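Local coordinates for ForH (Streptomyces kaniharaensis, PDB 6NKO), which belongs to the IMP cyclohydrolase family with an MGS-like domain and probably closes the pyrimidine ring of the pyrazolopyrimidine during formycin A biosynthesis, at residues N117-L121 with K137-P143; L146-K151 with A194-S198; G39-W45 with L169-E173; D164-V168 with R186-L190. One frame throughout, in Å; residues are numbered along the deposited sequence.

Contact 1 (N117-L121 with K137-P143)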
loop_
_atom_site.group_PDB
_atom_site.type_symbol
_atom_site.label_atom_id
_atom_site.label_comp_id
_atom_site.label_asym_id
_atom_site.label_seq_id
_atom_site.Cartn_x
_atom_site.Cartn_y
_atom_site.Cartn_z
ATOM N N ASN A 117 1.219 -2.915 -0.198
ATOM C CA ASN A 117 2.477 -2.314 -0.633
ATOM C C ASN A 117 3.593 -3.350 -0.647
ATOM O O ASN A 117 3.857 -3.998 0.371
ATOM C CB ASN A 117 2.854 -1.132 0.270
ATOM C CG ASN A 117 4.123 -0.434 -0.179
ATOM O OD1 ASN A 117 5.034 -0.209 0.617
ATOM N ND2 ASN A 117 4.192 -0.093 -1.459
ATOM N N ASN A 118 4.251 -3.485 -1.804
ATOM C CA ASN A 118 5.322 -4.447 -2.038
ATOM C C ASN A 118 6.544 -3.720 -2.581
ATOM O O ASN A 118 6.440 -2.619 -3.125
ATOM C CB ASN A 118 4.906 -5.531 -3.046
ATOM C CG ASN A 118 4.139 -6.655 -2.407
ATOM O OD1 ASN A 118 3.417 -7.389 -3.079
ATOM N ND2 ASN A 118 4.292 -6.802 -1.099
ATOM N N TYR A 119 7.704 -4.364 -2.470
ATOM C CA TYR A 119 8.956 -3.792 -2.949
ATOM C C TYR A 119 9.603 -4.669 -4.013
ATOM O O TYR A 119 9.474 -5.897 -4.001
ATOM C CB TYR A 119 9.937 -3.582 -1.802
ATOM C CG TYR A 119 9.277 -2.988 -0.593
ATOM C CD1 TYR A 119 8.516 -1.832 -0.700
ATOM C CD2 TYR A 119 9.396 -3.585 0.650
ATOM C CE1 TYR A 119 7.900 -1.287 0.396
ATOM C CE2 TYR A 119 8.784 -3.046 1.756
ATOM C CZ TYR A 119 8.037 -1.894 1.624
ATOM O OH TYR A 119 7.422 -1.344 2.724
ATOM N N TYR A 120 10.310 -4.011 -4.931
ATOM C CA TYR A 120 11.076 -4.710 -5.950
ATOM C C TYR A 120 12.243 -5.465 -5.319
ATOM O O TYR A 120 12.677 -5.175 -4.201
ATOM C CB TYR A 120 11.600 -3.725 -6.993
ATOM C CG TYR A 120 10.539 -3.190 -7.923
ATOM C CD1 TYR A 120 9.922 -4.018 -8.851
ATOM C CD2 TYR A 120 10.152 -1.856 -7.874
ATOM C CE1 TYR A 120 8.949 -3.535 -9.704
ATOM C CE2 TYR A 120 9.179 -1.364 -8.722
ATOM C CZ TYR A 120 8.581 -2.208 -9.635
ATOM O OH TYR A 120 7.612 -1.728 -10.486
ATOM N N LEU A 121 12.754 -6.445 -6.061
ATOM C CA LEU A 121 13.897 -7.220 -5.598
ATOM C C LEU A 121 15.157 -6.364 -5.623
ATOM O O LEU A 121 15.432 -5.674 -6.609
ATOM C CB LEU A 121 14.085 -8.458 -6.471
ATOM C CG LEU A 121 13.002 -9.533 -6.388
ATOM C CD1 LEU A 121 13.210 -10.575 -7.475
ATOM C CD2 LEU A 121 12.986 -10.185 -5.012
ATOM N N LYS A 137 14.632 1.922 -7.640
ATOM C CA LYS A 137 13.666 0.918 -7.220
ATOM C C LYS A 137 13.201 1.121 -5.783
ATOM O O LYS A 137 12.228 0.482 -5.370
ATOM C CB LYS A 137 14.263 -0.482 -7.377
ATOM C CG LYS A 137 14.599 -0.860 -8.813
ATOM C CD LYS A 137 14.190 -2.293 -9.116
ATOM C CE LYS A 137 15.404 -3.202 -9.228
ATOM N NZ LYS A 137 16.360 -2.714 -10.257
ATOM N N VAL A 138 13.866 1.993 -5.023
ATOM C CA VAL A 138 13.486 2.237 -3.636
ATOM C C VAL A 138 12.175 3.010 -3.593
ATOM O O VAL A 138 12.027 4.060 -4.233
ATOM C CB VAL A 138 14.600 2.991 -2.896
ATOM C CG1 VAL A 138 14.132 3.411 -1.508
ATOM C CG2 VAL A 138 15.855 2.135 -2.810
ATOM N N ASP A 139 11.218 2.493 -2.826
ATOM C CA ASP A 139 9.903 3.102 -2.687
ATOM C C ASP A 139 9.909 4.073 -1.511
ATOM O O ASP A 139 10.397 3.741 -0.426
ATOM C CB ASP A 139 8.842 2.020 -2.483
ATOM C CG ASP A 139 7.433 2.509 -2.772
ATOM O OD1 ASP A 139 7.225 3.739 -2.858
ATOM O OD2 ASP A 139 6.530 1.656 -2.911
ATOM N N VAL A 140 9.368 5.266 -1.731
ATOM C CA VAL A 140 9.247 6.286 -0.696
ATOM C C VAL A 140 7.801 6.447 -0.243
ATOM O O VAL A 140 7.500 6.351 0.949
ATOM C CB VAL A 140 9.829 7.634 -1.175
ATOM C CG1 VAL A 140 9.546 8.721 -0.153
ATOM C CG2 VAL A 140 11.319 7.505 -1.422
ATOM N N GLY A 141 6.888 6.691 -1.185
ATOM C CA GLY A 141 5.495 6.874 -0.821
ATOM C C GLY A 141 4.809 5.590 -0.404
ATOM O O GLY A 141 3.861 5.621 0.388
ATOM N N GLY A 142 5.270 4.453 -0.921
ATOM C CA GLY A 142 4.696 3.168 -0.598
ATOM C C GLY A 142 4.768 2.841 0.880
ATOM O O GLY A 142 3.742 2.684 1.552
ATOM N N PRO A 143 5.987 2.714 1.414
ATOM C CA PRO A 143 6.124 2.460 2.858
ATOM C C PRO A 143 5.481 3.527 3.725
ATOM O O PRO A 143 5.083 3.226 4.856
ATOM C CB PRO A 143 7.645 2.399 3.074
ATOM C CG PRO A 143 8.275 2.747 1.765
ATOM C CD PRO A 143 7.259 2.532 0.699
#

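Contact 2 (L146-K151 with A194-S198)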
loop_
_atom_site.group_PDB
_atom_site.type_symbol
_atom_site.label_atom_id
_atom_site.label_comp_id
_atom_site.label_asym_id
_atom_site.label_seq_id
_atom_site.Cartn_x
_atom_site.Cartn_y
_atom_site.Cartn_z
ATOM N N LEU A 146 2.097 2.171 3.955
ATOM C CA LEU A 146 2.035 0.907 4.684
ATOM C C LEU A 146 2.326 1.102 6.169
ATOM O O LEU A 146 1.633 0.535 7.022
ATOM C CB LEU A 146 3.007 -0.100 4.074
ATOM C CG LEU A 146 3.136 -1.423 4.829
ATOM C CD1 LEU A 146 1.868 -2.245 4.666
ATOM C CD2 LEU A 146 4.351 -2.206 4.354
ATOM N N ARG A 147 3.355 1.889 6.496
ATOM C CA ARG A 147 3.629 2.194 7.896
ATOM C C ARG A 147 2.497 3.000 8.514
ATOM O O ARG A 147 2.191 2.831 9.701
ATOM C CB ARG A 147 4.952 2.952 8.028
ATOM C CG ARG A 147 6.178 2.151 7.613
ATOM C CD ARG A 147 7.424 3.027 7.570
ATOM N NE ARG A 147 7.878 3.386 8.910
ATOM C CZ ARG A 147 7.716 4.586 9.459
ATOM N NH1 ARG A 147 7.114 5.555 8.781
ATOM N NH2 ARG A 147 8.158 4.820 10.688
ATOM N N GLY A 148 1.864 3.876 7.732
ATOM C CA GLY A 148 0.716 4.608 8.242
ATOM C C GLY A 148 -0.484 3.707 8.468
ATOM O O GLY A 148 -1.209 3.859 9.455
ATOM N N ALA A 149 -0.705 2.754 7.560
ATOM C CA ALA A 149 -1.789 1.795 7.736
ATOM C C ALA A 149 -1.544 0.905 8.945
ATOM O O ALA A 149 -2.466 0.641 9.725
ATOM C CB ALA A 149 -1.955 0.952 6.473
ATOM N N ALA A 150 -0.305 0.438 9.120
ATOM C CA ALA A 150 0.010 -0.410 10.264
ATOM C C ALA A 150 -0.144 0.349 11.576
ATOM O O ALA A 150 -0.656 -0.197 12.559
ATOM C CB ALA A 150 1.424 -0.973 10.126
ATOM N N LYS A 151 0.292 1.611 11.612
ATOM C CA LYS A 151 0.110 2.413 12.818
ATOM C C LYS A 151 -1.370 2.611 13.125
ATOM O O LYS A 151 -1.773 2.636 14.293
ATOM C CB LYS A 151 0.815 3.761 12.662
ATOM C CG LYS A 151 0.589 4.711 13.827
ATOM C CD LYS A 151 1.306 6.031 13.620
ATOM C CE LYS A 151 0.860 7.060 14.649
ATOM N NZ LYS A 151 1.884 8.123 14.854
ATOM N N ALA A 194 4.049 -5.699 9.062
ATOM C CA ALA A 194 4.330 -4.626 8.113
ATOM C C ALA A 194 5.560 -3.829 8.532
ATOM O O ALA A 194 6.443 -3.550 7.712
ATOM C CB ALA A 194 3.111 -3.711 7.981
ATOM N N PHE A 195 5.633 -3.453 9.813
ATOM C CA PHE A 195 6.808 -2.739 10.307
ATOM C C PHE A 195 8.061 -3.599 10.220
ATOM O O PHE A 195 9.157 -3.076 9.986
ATOM C CB PHE A 195 6.580 -2.278 11.749
ATOM C CG PHE A 195 5.793 -1.001 11.855
ATOM C CD1 PHE A 195 6.340 0.201 11.432
ATOM C CD2 PHE A 195 4.507 -1.004 12.373
ATOM C CE1 PHE A 195 5.619 1.379 11.523
ATOM C CE2 PHE A 195 3.780 0.170 12.467
ATOM C CZ PHE A 195 4.336 1.363 12.041
ATOM N N ARG A 196 7.917 -4.914 10.400
ATOM C CA ARG A 196 9.060 -5.815 10.285
ATOM C C ARG A 196 9.578 -5.863 8.855
ATOM O O ARG A 196 10.791 -5.796 8.618
ATOM C CB ARG A 196 8.668 -7.212 10.764
ATOM C CG ARG A 196 9.826 -8.067 11.236
ATOM C CD ARG A 196 9.326 -9.335 11.913
ATOM N NE ARG A 196 8.456 -9.043 13.048
ATOM C CZ ARG A 196 8.887 -8.863 14.294
ATOM N NH1 ARG A 196 10.182 -8.944 14.568
ATOM N NH2 ARG A 196 8.027 -8.603 15.266
ATOM N N ILE A 197 8.670 -5.981 7.884
ATOM C CA ILE A 197 9.076 -6.001 6.482
ATOM C C ILE A 197 9.718 -4.673 6.095
ATOM O O ILE A 197 10.724 -4.638 5.376
ATOM C CB ILE A 197 7.865 -6.339 5.588
ATOM C CG1 ILE A 197 7.528 -7.829 5.688
ATOM C CG2 ILE A 197 8.126 -5.947 4.142
ATOM C CD1 ILE A 197 6.068 -8.137 5.455
ATOM N N SER A 198 9.160 -3.561 6.580
ATOM C CA SER A 198 9.732 -2.255 6.270
ATOM C C SER A 198 11.102 -2.084 6.911
ATOM O O SER A 198 12.019 -1.528 6.295
ATOM C CB SER A 198 8.786 -1.143 6.725
ATOM O OG SER A 198 7.654 -1.063 5.876
#

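Contact 3 (G39-W45 with L169-E173)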
loop_
_atom_site.group_PDB
_atom_site.type_symbol
_atom_site.label_atom_id
_atom_site.label_comp_id
_atom_site.label_asym_id
_atom_site.label_seq_id
_atom_site.Cartn_x
_atom_site.Cartn_y
_atom_site.Cartn_z
ATOM N N GLY A 39 -11.384 -10.036 -6.037
ATOM C CA GLY A 39 -12.212 -10.397 -4.897
ATOM C C GLY A 39 -12.799 -9.188 -4.191
ATOM O O GLY A 39 -13.933 -9.230 -3.706
ATOM N N LEU A 40 -12.038 -8.093 -4.126
ATOM C CA LEU A 40 -12.552 -6.882 -3.495
ATOM C C LEU A 40 -13.587 -6.199 -4.378
ATOM O O LEU A 40 -14.571 -5.644 -3.875
ATOM C CB LEU A 40 -11.402 -5.928 -3.172
ATOM C CG LEU A 40 -10.343 -6.439 -2.189
ATOM C CD1 LEU A 40 -9.090 -5.584 -2.271
ATOM C CD2 LEU A 40 -10.881 -6.479 -0.765
ATOM N N LEU A 41 -13.392 -6.236 -5.699
ATOM C CA LEU A 41 -14.334 -5.587 -6.606
ATOM C C LEU A 41 -15.696 -6.274 -6.579
ATOM O O LEU A 41 -16.733 -5.603 -6.633
ATOM C CB LEU A 41 -13.767 -5.564 -8.023
ATOM C CG LEU A 41 -12.619 -4.579 -8.264
ATOM C CD1 LEU A 41 -11.927 -4.874 -9.586
ATOM C CD2 LEU A 41 -13.114 -3.140 -8.219
ATOM N N ARG A 42 -15.717 -7.607 -6.495
ATOM C CA ARG A 42 -16.984 -8.323 -6.386
ATOM C C ARG A 42 -17.699 -8.028 -5.073
ATOM O O ARG A 42 -18.925 -8.171 -5.003
ATOM C CB ARG A 42 -16.763 -9.832 -6.527
ATOM C CG ARG A 42 -15.892 -10.229 -7.706
ATOM C CD ARG A 42 -16.037 -11.706 -8.039
ATOM N NE ARG A 42 -14.741 -12.358 -8.210
ATOM C CZ ARG A 42 -14.123 -13.053 -7.260
ATOM N NH1 ARG A 42 -14.682 -13.192 -6.065
ATOM N NH2 ARG A 42 -12.945 -13.612 -7.503
ATOM N N LEU A 43 -16.964 -7.623 -4.038
ATOM C CA LEU A 43 -17.563 -7.246 -2.765
ATOM C C LEU A 43 -18.058 -5.805 -2.749
ATOM O O LEU A 43 -18.531 -5.342 -1.705
ATOM C CB LEU A 43 -16.558 -7.461 -1.632
ATOM C CG LEU A 43 -16.253 -8.911 -1.259
ATOM C CD1 LEU A 43 -15.196 -8.971 -0.166
ATOM C CD2 LEU A 43 -17.520 -9.632 -0.825
ATOM N N GLY A 44 -17.964 -5.091 -3.869
ATOM C CA GLY A 44 -18.394 -3.714 -3.942
ATOM C C GLY A 44 -17.340 -2.694 -3.573
ATOM O O GLY A 44 -17.616 -1.489 -3.647
ATOM N N TRP A 45 -16.149 -3.135 -3.176
ATOM C CA TRP A 45 -15.082 -2.208 -2.832
ATOM C C TRP A 45 -14.670 -1.387 -4.047
ATOM O O TRP A 45 -14.841 -1.802 -5.198
ATOM C CB TRP A 45 -13.862 -2.962 -2.299
ATOM C CG TRP A 45 -13.969 -3.428 -0.883
ATOM C CD1 TRP A 45 -14.999 -4.123 -0.320
ATOM C CD2 TRP A 45 -12.994 -3.247 0.151
ATOM N NE1 TRP A 45 -14.728 -4.381 1.002
ATOM C CE2 TRP A 45 -13.504 -3.852 1.316
ATOM C CE3 TRP A 45 -11.741 -2.627 0.206
ATOM C CZ2 TRP A 45 -12.805 -3.854 2.522
ATOM C CZ3 TRP A 45 -11.048 -2.632 1.404
ATOM C CH2 TRP A 45 -11.583 -3.242 2.545
ATOM N N LEU A 169 -9.043 -11.745 2.293
ATOM C CA LEU A 169 -10.157 -11.745 1.352
ATOM C C LEU A 169 -11.262 -12.692 1.805
ATOM O O LEU A 169 -12.451 -12.380 1.668
ATOM C CB LEU A 169 -9.664 -12.125 -0.045
ATOM C CG LEU A 169 -10.741 -12.258 -1.124
ATOM C CD1 LEU A 169 -11.538 -10.966 -1.259
ATOM C CD2 LEU A 169 -10.125 -12.653 -2.457
ATOM N N LYS A 170 -10.890 -13.854 2.349
ATOM C CA LYS A 170 -11.896 -14.783 2.850
ATOM C C LYS A 170 -12.641 -14.194 4.040
ATOM O O LYS A 170 -13.873 -14.270 4.102
ATOM C CB LYS A 170 -11.247 -16.118 3.222
ATOM C CG LYS A 170 -10.658 -16.862 2.034
ATOM C CD LYS A 170 -10.842 -18.365 2.150
ATOM C CE LYS A 170 -10.165 -19.086 0.992
ATOM N NZ LYS A 170 -10.538 -18.496 -0.327
ATOM N N LEU A 171 -11.912 -13.587 4.982
ATOM C CA LEU A 171 -12.548 -12.951 6.133
ATOM C C LEU A 171 -13.555 -11.895 5.692
ATOM O O LEU A 171 -14.689 -11.858 6.184
ATOM C CB LEU A 171 -11.486 -12.331 7.040
ATOM C CG LEU A 171 -10.799 -13.244 8.055
ATOM C CD1 LEU A 171 -9.536 -12.585 8.577
ATOM C CD2 LEU A 171 -11.743 -13.578 9.197
ATOM N N LEU A 172 -13.156 -11.025 4.761
ATOM C CA LEU A 172 -14.077 -10.014 4.252
ATOM C C LEU A 172 -15.266 -10.649 3.542
ATOM O O LEU A 172 -16.363 -10.077 3.537
ATOM C CB LEU A 172 -13.345 -9.061 3.306
ATOM C CG LEU A 172 -12.379 -8.055 3.937
ATOM C CD1 LEU A 172 -11.524 -7.395 2.868
ATOM C CD2 LEU A 172 -13.130 -7.008 4.746
ATOM N N GLU A 173 -15.074 -11.827 2.947
ATOM C CA GLU A 173 -16.161 -12.479 2.227
ATOM C C GLU A 173 -17.183 -13.106 3.168
ATOM O O GLU A 173 -18.376 -13.129 2.845
ATOM C CB GLU A 173 -15.599 -13.528 1.266
ATOM C CG GLU A 173 -15.403 -13.004 -0.151
ATOM C CD GLU A 173 -14.474 -13.870 -0.982
ATOM O OE1 GLU A 173 -14.119 -13.450 -2.105
ATOM O OE2 GLU A 173 -14.098 -14.966 -0.517
#

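Contact 4 (D164-V168 with R186-L190)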
loop_
_atom_site.group_PDB
_atom_site.type_symbol
_atom_site.label_atom_id
_atom_site.label_comp_id
_atom_site.label_asym_id
_atom_site.label_seq_id
_atom_site.Cartn_x
_atom_site.Cartn_y
_atom_site.Cartn_z
ATOM N N ASP A 164 -0.630 -13.410 2.702
ATOM C CA ASP A 164 -1.695 -12.982 3.598
ATOM C C ASP A 164 -2.951 -12.546 2.857
ATOM O O ASP A 164 -3.960 -12.248 3.502
ATOM C CB ASP A 164 -1.208 -11.833 4.491
ATOM C CG ASP A 164 -0.044 -12.233 5.379
ATOM O OD1 ASP A 164 -0.036 -13.378 5.875
ATOM O OD2 ASP A 164 0.862 -11.398 5.585
ATOM N N TYR A 165 -2.915 -12.505 1.522
ATOM C CA TYR A 165 -4.031 -11.951 0.759
ATOM C C TYR A 165 -5.293 -12.782 0.943
ATOM O O TYR A 165 -6.383 -12.239 1.159
ATOM C CB TYR A 165 -3.674 -11.871 -0.729
ATOM C CG TYR A 165 -2.615 -10.856 -1.107
ATOM C CD1 TYR A 165 -1.938 -10.120 -0.140
ATOM C CD2 TYR A 165 -2.289 -10.642 -2.441
ATOM C CE1 TYR A 165 -0.969 -9.199 -0.494
ATOM C CE2 TYR A 165 -1.323 -9.725 -2.803
ATOM C CZ TYR A 165 -0.665 -9.007 -1.826
ATOM O OH TYR A 165 0.300 -8.094 -2.187
ATOM N N ASP A 166 -5.163 -14.108 0.858
ATOM C CA ASP A 166 -6.338 -14.974 0.817
ATOM C C ASP A 166 -7.119 -14.922 2.125
ATOM O O ASP A 166 -8.346 -14.770 2.117
ATOM C CB ASP A 166 -5.921 -16.409 0.495
ATOM C CG ASP A 166 -7.065 -17.233 -0.068
ATOM O OD1 ASP A 166 -7.884 -16.676 -0.831
ATOM O OD2 ASP A 166 -7.150 -18.435 0.256
ATOM N N ASP A 167 -6.428 -15.050 3.260
ATOM C CA ASP A 167 -7.121 -15.045 4.546
ATOM C C ASP A 167 -7.884 -13.742 4.758
ATOM O O ASP A 167 -8.996 -13.747 5.300
ATOM C CB ASP A 167 -6.128 -15.271 5.684
ATOM C CG ASP A 167 -6.723 -14.960 7.046
ATOM O OD1 ASP A 167 -6.051 -14.281 7.852
ATOM O OD2 ASP A 167 -7.867 -15.393 7.310
ATOM N N VAL A 168 -7.305 -12.617 4.334
ATOM C CA VAL A 168 -7.997 -11.339 4.462
ATOM C C VAL A 168 -9.208 -11.297 3.540
ATOM O O VAL A 168 -10.298 -10.873 3.944
ATOM C CB VAL A 168 -7.025 -10.178 4.181
ATOM C CG1 VAL A 168 -7.791 -8.887 3.929
ATOM C CG2 VAL A 168 -6.053 -10.010 5.339
ATOM N N ARG A 186 -6.237 -9.839 14.250
ATOM C CA ARG A 186 -5.548 -10.088 12.989
ATOM C C ARG A 186 -4.894 -8.820 12.452
ATOM O O ARG A 186 -3.842 -8.891 11.806
ATOM C CB ARG A 186 -6.524 -10.670 11.965
ATOM C CG ARG A 186 -5.929 -10.921 10.585
ATOM C CD ARG A 186 -4.964 -12.100 10.591
ATOM N NE ARG A 186 -4.493 -12.424 9.246
ATOM C CZ ARG A 186 -3.259 -12.830 8.960
ATOM N NH1 ARG A 186 -2.361 -12.968 9.926
ATOM N NH2 ARG A 186 -2.922 -13.099 7.704
ATOM N N ARG A 187 -5.487 -7.655 12.727
ATOM C CA ARG A 187 -4.932 -6.404 12.222
ATOM C C ARG A 187 -3.600 -6.076 12.887
ATOM O O ARG A 187 -2.666 -5.608 12.222
ATOM C CB ARG A 187 -5.937 -5.270 12.430
ATOM C CG ARG A 187 -7.093 -5.287 11.441
ATOM C CD ARG A 187 -8.333 -4.608 12.003
ATOM N NE ARG A 187 -9.407 -4.550 11.013
ATOM C CZ ARG A 187 -9.504 -3.621 10.067
ATOM N NH1 ARG A 187 -8.592 -2.661 9.981
ATOM N NH2 ARG A 187 -10.513 -3.649 9.207
ATOM N N LEU A 188 -3.487 -6.317 14.195
ATOM C CA LEU A 188 -2.235 -6.028 14.888
ATOM C C LEU A 188 -1.121 -6.963 14.430
ATOM O O LEU A 188 0.035 -6.542 14.301
ATOM C CB LEU A 188 -2.438 -6.126 16.402
ATOM C CG LEU A 188 -1.197 -6.339 17.274
ATOM C CD1 LEU A 188 -0.300 -5.108 17.267
ATOM C CD2 LEU A 188 -1.607 -6.696 18.693
ATOM N N ALA A 189 -1.449 -8.232 14.174
ATOM C CA ALA A 189 -0.446 -9.161 13.661
ATOM C C ALA A 189 0.061 -8.721 12.293
ATOM O O ALA A 189 1.261 -8.813 12.008
ATOM C CB ALA A 189 -1.024 -10.576 13.592
ATOM N N LEU A 190 -0.841 -8.242 11.431
ATOM C CA LEU A 190 -0.416 -7.717 10.139
ATOM C C LEU A 190 0.352 -6.412 10.297
ATOM O O LEU A 190 1.281 -6.142 9.526
ATOM C CB LEU A 190 -1.627 -7.510 9.229
ATOM C CG LEU A 190 -2.280 -8.761 8.639
ATOM C CD1 LEU A 190 -3.611 -8.412 7.988
ATOM C CD2 LEU A 190 -1.352 -9.443 7.642
#

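Contact 1 (N117-L121 with K137-P143)
N117 reaches across to D139 through the nitrogen of its side-chain amide: ND2 gives a nearly straight hydrogen bond to OD2 of D139, 3.3 Å long with an N-H...O angle of 167°. The acceptor lies practically in the amide plane. ND2, for its part, comes to the syn side of the carboxylate but well tilted out of its plane. A trans chi1 (-177°) carries the amide of N117 out to the turn. The other end of the amide makes no hydrogen bond there; OD1 rests 3.1 Å from C of G142, at the peptide joining G142 to P143. Farther along, the ring of Y119 comes obliquely to the proline, with CE1 3.9 Å from CD of P143. At the outer end the lysine chain runs across Y120, its CD 3.6 Å from CB of the tyrosine, while CE of K137 approaches O of L121 to 3.6 Å.

The second shell fixes these groups. D139 uses its other oxygen as a cap: OD1 accepts from N of G142 at 2.8 Å, met from above the carboxylate plane. ND2 of N117 also donates to O of A26, so it is shared between the end of strand 22-26 and the capping aspartate. The hydroxyl of Y119 is hydrogen-bonded to that of S198, and its ring stacks with Y201, both on helix 184-212.

This is the C-terminal end of an inner parallel strand gripping the capped start of helix 141-151, the helix of the beta-alpha-beta crossover from strand 114-117 to strand 157-159 in a Rossmann-like MGS fold.

Contact 2 (L146-K151 with A194-S198)
L146-K151 and A194-S198 lie on two helices that run roughly antiparallel, their local axes 9.6 Å apart at the closest and 152° between N-to-C directions. The pair belongs to the helical layer over one side of an alpha/beta sheet: helix 141-151 sits against the strands through L146, A149 and A150, and helix 184-212 packs beside it.

Contact between the two is largely apolar, and no hydrogen bond crosses it. In L146 the first side-chain bond is turned so that CG stands opposite N (chi1 174°), which swings the branched end over to the partner helix. There CD1 lies 3.8 Å from CB of A194, and CD2 is 3.8 Å from OG of S198, a hydroxyl that also has Y119 as a partner. A turn farther on, A150 and A194 face each other across the interface.

F195 fills the more open flank. Its ring reaches over to the 146-151 backbone at an oblique angle, with CE2 3.5 Å from CB of A150 and CZ 3.5 Å from O of R147. That carbonyl oxygen is already spent inside the helix, accepting from N of K151, so the ring simply lies against a satisfied peptide group. R147 runs past CE1 of the ring with its CB, CG and NE, bends at chi3 (72°), and leaves the guanidinium plane almost perpendicular to the ring. The same arginine chain comes alongside S198, CG standing 3.9 Å from OG.

At the buried side two methyl groups meet at an angle, CB of A150 resting 3.9 Å from CB of A194.

Contact 3 (G39-W45 with L169-E173)
W45 turns its indole toward L172 at the six-membered ring, CZ2 lying 3.8 Å from CD1 of the leucine, with CD2 almost as near; the two side chains cross at about a right angle and the approach is oblique to the ring. One face of the indole is covered from its own segment, where CD2 of L40 stands 3.9 Å above the plane and over its centre. In the plane, O of L43 lies at the edge. The indole NE1 has its partner outside the contact, donating to O of G177. The second flat group, the guanidinium of R42, has CA of G39 over one face, off toward the rim. At its edge is the carboxylate of E173, planes 30° apart, but NH1 and OE1 are 4.0 Å from each other, too far for a salt bridge.

Between the indole and the R42/E173 pair, leucines do the packing. CD2 of L40 also touches CD1 of L172 at 3.8 Å, so this methyl bridges indole and leucine. L43 comes in next, its CD1 3.9 Å from CB of L172 and its CD2 close to the aliphatic part of E173. L169 lays CD1 on the backbone of G39, 3.7 Å from CA.

The chain reverses just beyond: G44, with phi of 88°, ends the helix in a Schellman motif, W45 N bonding to L40 O at 3.0 Å and G44 N to L41 O. Helices 33-42 and 165-174 thus pack side by side on one face of the parallel sheet of this Rossmann-like fold.

Contact 4 (D164-V168 with R186-L190)
A small salt-bridge network joins helix 165-174 to helix 184-212, with R186 bridging D164 and D167, which lie a turn apart. The shorter link goes to D167: OD1 lies 2.8 Å from NE of R186, the two side chains coming from opposite directions with carboxylate and guanidinium planes 43° apart. The second is looser. NH2 of R186 makes a weak hydrogen bond to OD1 of D164, 3.4 Å long with an N-H...O angle of 148°; the oxygen sits at the edge of the guanidinium, near its plane, while the carboxylate as a whole is turned nearly perpendicular to it. The arginine chain gets there by one bend, at chi2, and is otherwise extended, placing NE by D167 and NH2 near both aspartates.

L190, one turn on from R186, packs against both the arginine and D164. Its CD2 lies 3.9 Å above one face of the guanidinium, toward the rim, and 3.6 Å from OD2 of D164. That carboxylate oxygen is engaged elsewhere, in a salt bridge to K193. So D164 stands between two cations of the same long helix, which would probably hold it ionised. CD1 of L190 goes instead to the valine, 3.9 Å from CG2 of V168, and carries the interface over from charge to hydrocarbon.

The two helices pack about the edge strand 157-159: D164 and V168 on L159, L190 on P158. V168 also reaches L114 in the neighbouring strand 114-117, and Y165, facing away from helix 184-212, packs on helix 33-42.

From the N terminus, contact 3 opens first, at the end of helix 33-42, and closes far along the chain on helix 165-174. The shorter loop of contact 1, from the end of strand 114-117 to the start of helix 141-151, lies wholly within that span and closes before contacts 2 and 4 open. Contact 2 starts on the same helix 141-151 and ends on helix 184-212, so it crosses contact 3. Contact 4, between helices 165-174 and 184-212, falls within the span of contact 2 and also crosses contact 3. Contact 3 ties helix 33-42 to the later helix 165-174, while contacts 2 and 4 attach helix 184-212 to helices 141-151 and 165-174.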